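Local coordinates for amino acid adenylation domain-containing protein (PDB 6ULY) that probably selects a keto acid and activates it as the acyl adenylate, serving as an adenylation domain in nonribosomal depsipeptide synthesis, at residues A[104-115]-A[132-143]. Sequence-based numbering, arbitrary orientation.
Sequences YREMNAAVKKLH and LIEEVQGLAFLW. With SO4 (sulfate ion), chain M; SO4 (sulfate ion), chain J.
Trp143 lays one face of its indole against His115, whose imidazole turns an edge to it in a T-shaped pair with the planes 81° apart; His115 CD2 comes to 3.4 Å from Trp143 CG. His115 CG is anti to its own backbone nitrogen (chi1 177°), which swings CD2 across the five-membered ring; His115 CB lies over the same face in a CH-pi contact. Leu139 CB covers the opposite indole face. His115 ND1 donates to O4 of one sulfate ion at 3.0 Å, and NE2 to O3 of a second; these ions, probably from the crystallisation liquor, would favour a charged imidazole in the crystal. At the indole edge lie the sulfur of Met107, a Met-aromatic contact, and CG1 of Val111, 3.4 Å from Trp143 NE1, a buried nitrogen without a hydrogen-bond partner.

Tyr104 fills the other end. Val136 CG2 makes an off-centre CH-pi contact with the ring, 3.9 Å from Tyr104 CE1, Leu139 CD2 meets the ring edge, and Glu135 CB approaches obliquely, 3.7 Å from Tyr104 CD2. The phenol oxygen is hydrogen-bonded to Gln74 OE1 and Ala101 N, outside the segments. Leu142 pushes CD1 against the backbone, 3.3 Å from Tyr104 O. Apolar and aromatic packing holds helix 109-120 to helices 130-137 and 139-142 beside parallel strands 70-74, 125-128 and 150-152, a layered alpha/beta packing within the AMP-binding fold of the ANL superfamily.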
ATOM      1  N   TYR A 104     -18.311  15.298  -6.474  1.00 48.15           N
ATOM      2  CA  TYR A 104     -19.014  14.623  -5.391  1.00 54.24           C
ATOM      3  C   TYR A 104     -20.250  13.878  -5.881  1.00 61.32           C
ATOM      4  O   TYR A 104     -21.081  13.469  -5.062  1.00 62.64           O
ATOM      5  CB  TYR A 104     -19.413  15.635  -4.313  1.00 57.30           C
ATOM      6  CG  TYR A 104     -18.244  16.336  -3.656  1.00 56.58           C
ATOM      7  CD1 TYR A 104     -17.786  15.938  -2.406  1.00 55.82           C
ATOM      8  CD2 TYR A 104     -17.599  17.393  -4.286  1.00 52.05           C
ATOM      9  CE1 TYR A 104     -16.718  16.576  -1.800  1.00 53.92           C
ATOM     10  CE2 TYR A 104     -16.530  18.035  -3.689  1.00 54.63           C
ATOM     11  CZ  TYR A 104     -16.095  17.623  -2.446  1.00 55.17           C
ATOM     12  OH  TYR A 104     -15.033  18.258  -1.845  1.00 57.03           O
ATOM     13  N   ARG A 105     -20.395  13.694  -7.195  1.00 67.99           N
ATOM     14  CA  ARG A 105     -21.567  13.034  -7.753  1.00 71.96           C
ATOM     15  C   ARG A 105     -21.421  11.521  -7.860  1.00 73.24           C
ATOM     16  O   ARG A 105     -22.431  10.834  -8.048  1.00 80.07           O
ATOM     17  CB  ARG A 105     -21.880  13.599  -9.144  1.00 76.24           C
ATOM     18  CG  ARG A 105     -22.983  14.654  -9.172  1.00 88.54           C
ATOM     19  CD  ARG A 105     -22.453  16.057  -8.908  1.00 95.81           C
ATOM     20  NE  ARG A 105     -23.451  17.076  -9.224  1.00104.26           N
ATOM     21  CZ  ARG A 105     -23.227  18.387  -9.184  1.00101.87           C
ATOM     22  NH1 ARG A 105     -22.033  18.848  -8.838  1.00 94.78           N
ATOM     23  NH2 ARG A 105     -24.198  19.236  -9.490  1.00103.16           N
ATOM     24  N   GLU A 106     -20.207  10.985  -7.753  1.00 72.60           N
ATOM     25  CA  GLU A 106     -19.994   9.547  -7.856  1.00 78.27           C
ATOM     26  C   GLU A 106     -18.895   9.120  -6.892  1.00 73.07           C
ATOM     27  O   GLU A 106     -18.105   9.936  -6.412  1.00 70.24           O
ATOM     28  CB  GLU A 106     -19.625   9.129  -9.283  1.00 80.01           C
ATOM     29  CG  GLU A 106     -19.598  10.277 -10.267  1.00 90.64           C
ATOM     30  CD  GLU A 106     -18.460  10.159 -11.254  1.00102.66           C
ATOM     31  OE1 GLU A 106     -18.722   9.868 -12.440  1.00114.44           O
ATOM     32  OE2 GLU A 106     -17.298  10.347 -10.835  1.00 90.04           O
ATOM     33  N   MET A 107     -18.849   7.814  -6.629  1.00 79.56           N
ATOM     34  CA  MET A 107     -17.947   7.247  -5.627  1.00 79.32           C
ATOM     35  C   MET A 107     -16.583   6.958  -6.259  1.00 72.05           C
ATOM     36  O   MET A 107     -16.162   5.813  -6.431  1.00 80.96           O
ATOM     37  CB  MET A 107     -18.559   5.987  -5.029  1.00 82.70           C
ATOM     38  CG  MET A 107     -17.862   5.478  -3.782  1.00 73.84           C
ATOM     39  SD  MET A 107     -18.253   6.463  -2.324  1.00 79.74           S
ATOM     40  CE  MET A 107     -17.265   5.638  -1.075  1.00 71.32           C
ATOM     41  N   ASN A 108     -15.880   8.038  -6.591  1.00 68.26           N
ATOM     42  CA  ASN A 108     -14.569   7.933  -7.210  1.00 66.81           C
ATOM     43  C   ASN A 108     -13.483   7.783  -6.144  1.00 64.17           C
ATOM     44  O   ASN A 108     -13.749   7.758  -4.940  1.00 59.28           O
ATOM     45  CB  ASN A 108     -14.295   9.153  -8.086  1.00 67.18           C
ATOM     46  CG  ASN A 108     -14.184  10.427  -7.280  1.00 64.78           C
ATOM     47  OD1 ASN A 108     -13.136  10.720  -6.706  1.00 63.32           O
ATOM     48  ND2 ASN A 108     -15.269  11.191  -7.229  1.00 66.56           N
ATOM     49  N   ALA A 109     -12.230   7.705  -6.600  1.00 61.16           N
ATOM     50  CA  ALA A 109     -11.116   7.457  -5.691  1.00 60.90           C
ATOM     51  C   ALA A 109     -11.010   8.547  -4.631  1.00 56.01           C
ATOM     52  O   ALA A 109     -10.917   8.256  -3.432  1.00 49.58           O
ATOM     53  CB  ALA A 109      -9.812   7.358  -6.482  1.00 68.61           C
ATOM     54  N   ALA A 110     -11.001   9.811  -5.058  1.00 55.28           N
ATOM     55  CA  ALA A 110     -10.910  10.911  -4.105  1.00 51.81           C
ATOM     56  C   ALA A 110     -12.010  10.818  -3.056  1.00 42.86           C
ATOM     57  O   ALA A 110     -11.762  11.023  -1.864  1.00 46.99           O
ATOM     58  CB  ALA A 110     -10.981  12.249  -4.840  1.00 49.93           C
ATOM     59  N   VAL A 111     -13.230  10.493  -3.480  1.00 46.48           N
ATOM     60  CA  VAL A 111     -14.346  10.415  -2.544  1.00 48.49           C
ATOM     61  C   VAL A 111     -14.151   9.260  -1.569  1.00 50.05           C
ATOM     62  O   VAL A 111     -14.518   9.358  -0.392  1.00 45.55           O
ATOM     63  CB  VAL A 111     -15.672  10.292  -3.316  1.00 52.82           C
ATOM     64  CG1 VAL A 111     -16.797   9.876  -2.386  1.00 53.52           C
ATOM     65  CG2 VAL A 111     -15.999  11.608  -4.001  1.00 56.41           C
ATOM     66  N   LYS A 112     -13.582   8.146  -2.040  1.00 51.22           N
ATOM     67  CA  LYS A 112     -13.298   7.026  -1.146  1.00 47.54           C
ATOM     68  C   LYS A 112     -12.284   7.426  -0.082  1.00 42.00           C
ATOM     69  O   LYS A 112     -12.452   7.118   1.104  1.00 42.02           O
ATOM     70  CB  LYS A 112     -12.784   5.825  -1.946  1.00 57.99           C
ATOM     71  CG  LYS A 112     -13.802   5.202  -2.888  1.00 76.47           C
ATOM     72  CD  LYS A 112     -13.250   3.948  -3.559  1.00106.92           C
ATOM     73  CE  LYS A 112     -14.274   3.318  -4.495  1.00126.35           C
ATOM     74  NZ  LYS A 112     -13.746   2.102  -5.176  1.00114.57           N
ATOM     75  N   LYS A 113     -11.212   8.107  -0.492  1.00 39.98           N
ATOM     76  CA  LYS A 113     -10.194   8.527   0.465  1.00 39.86           C
ATOM     77  C   LYS A 113     -10.769   9.482   1.507  1.00 46.24           C
ATOM     78  O   LYS A 113     -10.443   9.378   2.695  1.00 40.13           O
ATOM     79  CB  LYS A 113      -9.024   9.176  -0.277  1.00 47.23           C
ATOM     80  CG  LYS A 113      -8.387   8.265  -1.324  1.00 56.53           C
ATOM     81  CD  LYS A 113      -7.154   8.892  -1.959  1.00 62.00           C
ATOM     82  CE  LYS A 113      -6.467   7.914  -2.897  1.00 63.06           C
ATOM     83  NZ  LYS A 113      -5.104   8.370  -3.291  1.00 87.17           N
ATOM     84  N   LEU A 114     -11.622  10.420   1.085  1.00 40.33           N
ATOM     85  CA  LEU A 114     -12.253  11.316   2.049  1.00 42.47           C
ATOM     86  C   LEU A 114     -13.059  10.528   3.072  1.00 39.43           C
ATOM     87  O   LEU A 114     -13.012  10.820   4.273  1.00 39.70           O
ATOM     88  CB  LEU A 114     -13.147  12.333   1.331  1.00 44.27           C
ATOM     89  CG  LEU A 114     -12.434  13.311   0.397  1.00 42.97           C
ATOM     90  CD1 LEU A 114     -13.441  14.159  -0.366  1.00 52.17           C
ATOM     91  CD2 LEU A 114     -11.464  14.193   1.172  1.00 45.00           C
ATOM     92  N   HIS A 115     -13.804   9.518   2.614  1.00 38.20           N
ATOM     93  CA  HIS A 115     -14.598   8.713   3.534  1.00 45.40           C
ATOM     94  C   HIS A 115     -13.714   8.012   4.557  1.00 46.58           C
ATOM     95  O   HIS A 115     -14.072   7.916   5.737  1.00 43.03           O
ATOM     96  CB  HIS A 115     -15.419   7.680   2.763  1.00 42.38           C
ATOM     97  CG  HIS A 115     -16.210   6.764   3.644  1.00 52.36           C
ATOM     98  ND1 HIS A 115     -15.682   5.610   4.186  1.00 57.40           N
ATOM     99  CD2 HIS A 115     -17.488   6.836   4.086  1.00 53.54           C
ATOM    100  CE1 HIS A 115     -16.602   5.009   4.919  1.00 62.61           C
ATOM    101  NE2 HIS A 115     -17.707   5.733   4.875  1.00 61.68           N
ATOM    102  N   LEU A 132     -19.425  24.979  -2.425  1.00 55.37           N
ATOM    103  CA  LEU A 132     -19.260  23.534  -2.345  1.00 51.06           C
ATOM    104  C   LEU A 132     -20.254  22.835  -1.432  1.00 52.03           C
ATOM    105  O   LEU A 132     -20.378  21.608  -1.519  1.00 54.71           O
ATOM    106  CB  LEU A 132     -17.852  23.173  -1.849  1.00 53.90           C
ATOM    107  CG  LEU A 132     -16.682  23.247  -2.827  1.00 57.95           C
ATOM    108  CD1 LEU A 132     -15.397  22.883  -2.099  1.00 54.80           C
ATOM    109  CD2 LEU A 132     -16.897  22.328  -4.019  1.00 59.89           C
ATOM    110  N   ILE A 133     -20.950  23.560  -0.555  1.00 52.62           N
ATOM    111  CA  ILE A 133     -21.726  22.888   0.484  1.00 52.64           C
ATOM    112  C   ILE A 133     -22.789  21.986  -0.124  1.00 51.28           C
ATOM    113  O   ILE A 133     -23.095  20.919   0.422  1.00 58.52           O
ATOM    114  CB  ILE A 133     -22.343  23.919   1.450  1.00 51.44           C
ATOM    115  CG1 ILE A 133     -23.016  23.198   2.621  1.00 56.00           C
ATOM    116  CG2 ILE A 133     -23.336  24.808   0.720  1.00 57.31           C
ATOM    117  CD1 ILE A 133     -23.427  24.110   3.754  1.00 63.93           C
ATOM    118  N   GLU A 134     -23.365  22.383  -1.260  1.00 55.71           N
ATOM    119  CA  GLU A 134     -24.342  21.525  -1.924  1.00 51.94           C
ATOM    120  C   GLU A 134     -23.698  20.214  -2.363  1.00 53.14           C
ATOM    121  O   GLU A 134     -24.219  19.127  -2.085  1.00 52.55           O
ATOM    122  CB  GLU A 134     -24.953  22.256  -3.119  1.00 62.21           C
ATOM    123  N   GLU A 135     -22.557  20.301  -3.051  1.00 56.58           N
ATOM    124  CA  GLU A 135     -21.834  19.099  -3.454  1.00 53.66           C
ATOM    125  C   GLU A 135     -21.441  18.261  -2.244  1.00 55.53           C
ATOM    126  O   GLU A 135     -21.712  17.056  -2.191  1.00 60.48           O
ATOM    127  CB  GLU A 135     -20.594  19.486  -4.261  1.00 57.53           C
ATOM    128  CG  GLU A 135     -20.897  20.222  -5.561  1.00 61.70           C
ATOM    129  CD  GLU A 135     -19.671  20.892  -6.158  1.00 80.85           C
ATOM    130  OE1 GLU A 135     -19.601  22.141  -6.123  1.00 75.31           O
ATOM    131  OE2 GLU A 135     -18.776  20.172  -6.653  1.00 76.00           O
ATOM    132  N   VAL A 136     -20.791  18.886  -1.259  1.00 53.61           N
ATOM    133  CA  VAL A 136     -20.305  18.140  -0.101  1.00 51.15           C
ATOM    134  C   VAL A 136     -21.451  17.452   0.624  1.00 54.04           C
ATOM    135  O   VAL A 136     -21.277  16.361   1.183  1.00 51.63           O
ATOM    136  CB  VAL A 136     -19.524  19.074   0.844  1.00 51.19           C
ATOM    137  CG1 VAL A 136     -19.219  18.370   2.151  1.00 51.48           C
ATOM    138  CG2 VAL A 136     -18.241  19.554   0.180  1.00 49.34           C
ATOM    139  N   GLN A 137     -22.635  18.070   0.643  1.00 56.74           N
ATOM    140  CA  GLN A 137     -23.780  17.440   1.290  1.00 56.16           C
ATOM    141  C   GLN A 137     -24.210  16.167   0.575  1.00 54.39           C
ATOM    142  O   GLN A 137     -24.833  15.302   1.198  1.00 54.63           O
ATOM    143  CB  GLN A 137     -24.953  18.422   1.365  1.00 57.83           C
ATOM    144  CG  GLN A 137     -24.828  19.445   2.491  1.00 54.53           C
ATOM    145  CD  GLN A 137     -25.912  20.511   2.454  1.00 63.55           C
ATOM    146  OE1 GLN A 137     -26.489  20.796   1.403  1.00 62.50           O
ATOM    147  NE2 GLN A 137     -26.192  21.110   3.608  1.00 60.80           N
ATOM    148  N   GLY A 138     -23.885  16.031  -0.712  1.00 53.43           N
ATOM    149  CA  GLY A 138     -24.223  14.822  -1.438  1.00 55.66           C
ATOM    150  C   GLY A 138     -23.539  13.581  -0.907  1.00 58.61           C
ATOM    151  O   GLY A 138     -24.001  12.467  -1.173  1.00 59.12           O
ATOM    152  N   LEU A 139     -22.447  13.745  -0.156  1.00 56.33           N
ATOM    153  CA  LEU A 139     -21.759  12.598   0.421  1.00 56.79           C
ATOM    154  C   LEU A 139     -22.651  11.807   1.368  1.00 58.13           C
ATOM    155  O   LEU A 139     -22.369  10.633   1.632  1.00 59.93           O
ATOM    156  CB  LEU A 139     -20.500  13.063   1.156  1.00 51.52           C
ATOM    157  CG  LEU A 139     -19.454  13.754   0.279  1.00 51.78           C
ATOM    158  CD1 LEU A 139     -18.351  14.369   1.130  1.00 55.59           C
ATOM    159  CD2 LEU A 139     -18.874  12.776  -0.732  1.00 52.97           C
ATOM    160  N   ALA A 140     -23.717  12.423   1.886  1.00 55.80           N
ATOM    161  CA  ALA A 140     -24.628  11.702   2.770  1.00 58.94           C
ATOM    162  C   ALA A 140     -25.291  10.541   2.043  1.00 62.80           C
ATOM    163  O   ALA A 140     -25.552   9.491   2.642  1.00 61.97           O
ATOM    164  CB  ALA A 140     -25.685  12.657   3.327  1.00 61.71           C
ATOM    165  N   PHE A 141     -25.584  10.717   0.754  1.00 63.94           N
ATOM    166  CA  PHE A 141     -26.146   9.632  -0.038  1.00 68.61           C
ATOM    167  C   PHE A 141     -25.056   8.705  -0.564  1.00 60.83           C
ATOM    168  O   PHE A 141     -25.242   7.485  -0.598  1.00 60.07           O
ATOM    169  CB  PHE A 141     -26.966  10.198  -1.200  1.00 76.21           C
ATOM    170  CG  PHE A 141     -28.224  10.908  -0.774  1.00 84.32           C
ATOM    171  CD1 PHE A 141     -29.452  10.266  -0.828  1.00 88.18           C
ATOM    172  CD2 PHE A 141     -28.179  12.220  -0.322  1.00 76.17           C
ATOM    173  CE1 PHE A 141     -30.611  10.916  -0.443  1.00 92.53           C
ATOM    174  CE2 PHE A 141     -29.334  12.875   0.067  1.00 88.43           C
ATOM    175  CZ  PHE A 141     -30.551  12.223   0.007  1.00 90.72           C
ATOM    176  N   LEU A 142     -23.914   9.265  -0.975  1.00 60.25           N
ATOM    177  CA  LEU A 142     -22.830   8.434  -1.491  1.00 62.03           C
ATOM    178  C   LEU A 142     -22.312   7.472  -0.429  1.00 61.84           C
ATOM    179  O   LEU A 142     -21.995   6.315  -0.727  1.00 60.92           O
ATOM    180  CB  LEU A 142     -21.686   9.311  -2.002  1.00 59.18           C
ATOM    181  CG  LEU A 142     -21.709   9.747  -3.469  1.00 70.93           C
ATOM    182  CD1 LEU A 142     -20.451  10.538  -3.802  1.00 70.97           C
ATOM    183  CD2 LEU A 142     -21.838   8.546  -4.391  1.00 79.09           C
ATOM    184  N   TRP A 143     -22.210   7.936   0.812  1.00 57.59           N
ATOM    185  CA  TRP A 143     -21.679   7.136   1.907  1.00 56.97           C
ATOM    186  C   TRP A 143     -22.764   6.410   2.689  1.00 54.64           C
ATOM    187  O   TRP A 143     -22.442   5.696   3.646  1.00 55.45           O
ATOM    188  CB  TRP A 143     -20.869   8.031   2.854  1.00 57.22           C
ATOM    189  CG  TRP A 143     -19.683   8.678   2.198  1.00 51.75           C
ATOM    190  CD1 TRP A 143     -19.170   8.389   0.968  1.00 49.08           C
ATOM    191  CD2 TRP A 143     -18.862   9.725   2.738  1.00 50.97           C
ATOM    192  NE1 TRP A 143     -18.084   9.187   0.708  1.00 51.28           N
ATOM    193  CE2 TRP A 143     -17.875  10.018   1.777  1.00 49.89           C
ATOM    194  CE3 TRP A 143     -18.870  10.442   3.939  1.00 46.80           C
ATOM    195  CZ2 TRP A 143     -16.898  10.992   1.982  1.00 42.84           C
ATOM    196  CZ3 TRP A 143     -17.903  11.414   4.137  1.00 49.57           C
ATOM    197  CH2 TRP A 143     -16.929  11.678   3.164  1.00 45.58           C
TER
HETATM  198  S   SO4 M 711     -13.195   2.921   4.690  1.00 70.36           S
HETATM  199  O1  SO4 M 711     -12.003   2.989   5.485  1.00 57.27           O
HETATM  200  O2  SO4 M 711     -13.214   1.687   3.961  1.00 78.88           O
HETATM  201  O3  SO4 M 711     -14.344   2.985   5.544  1.00 76.01           O
HETATM  202  O4  SO4 M 711     -13.219   4.020   3.769  1.00 63.50           O
HETATM  203  S   SO4 J 708     -19.728   4.337   7.979  1.00101.39           S
HETATM  204  O1  SO4 J 708     -20.823   3.678   8.647  1.00 91.04           O
HETATM  205  O2  SO4 J 708     -18.803   3.332   7.506  1.00 89.45           O
HETATM  206  O3  SO4 J 708     -20.222   5.087   6.850  1.00 89.74           O
HETATM  207  O4  SO4 J 708     -19.075   5.239   8.910  1.00 73.20           O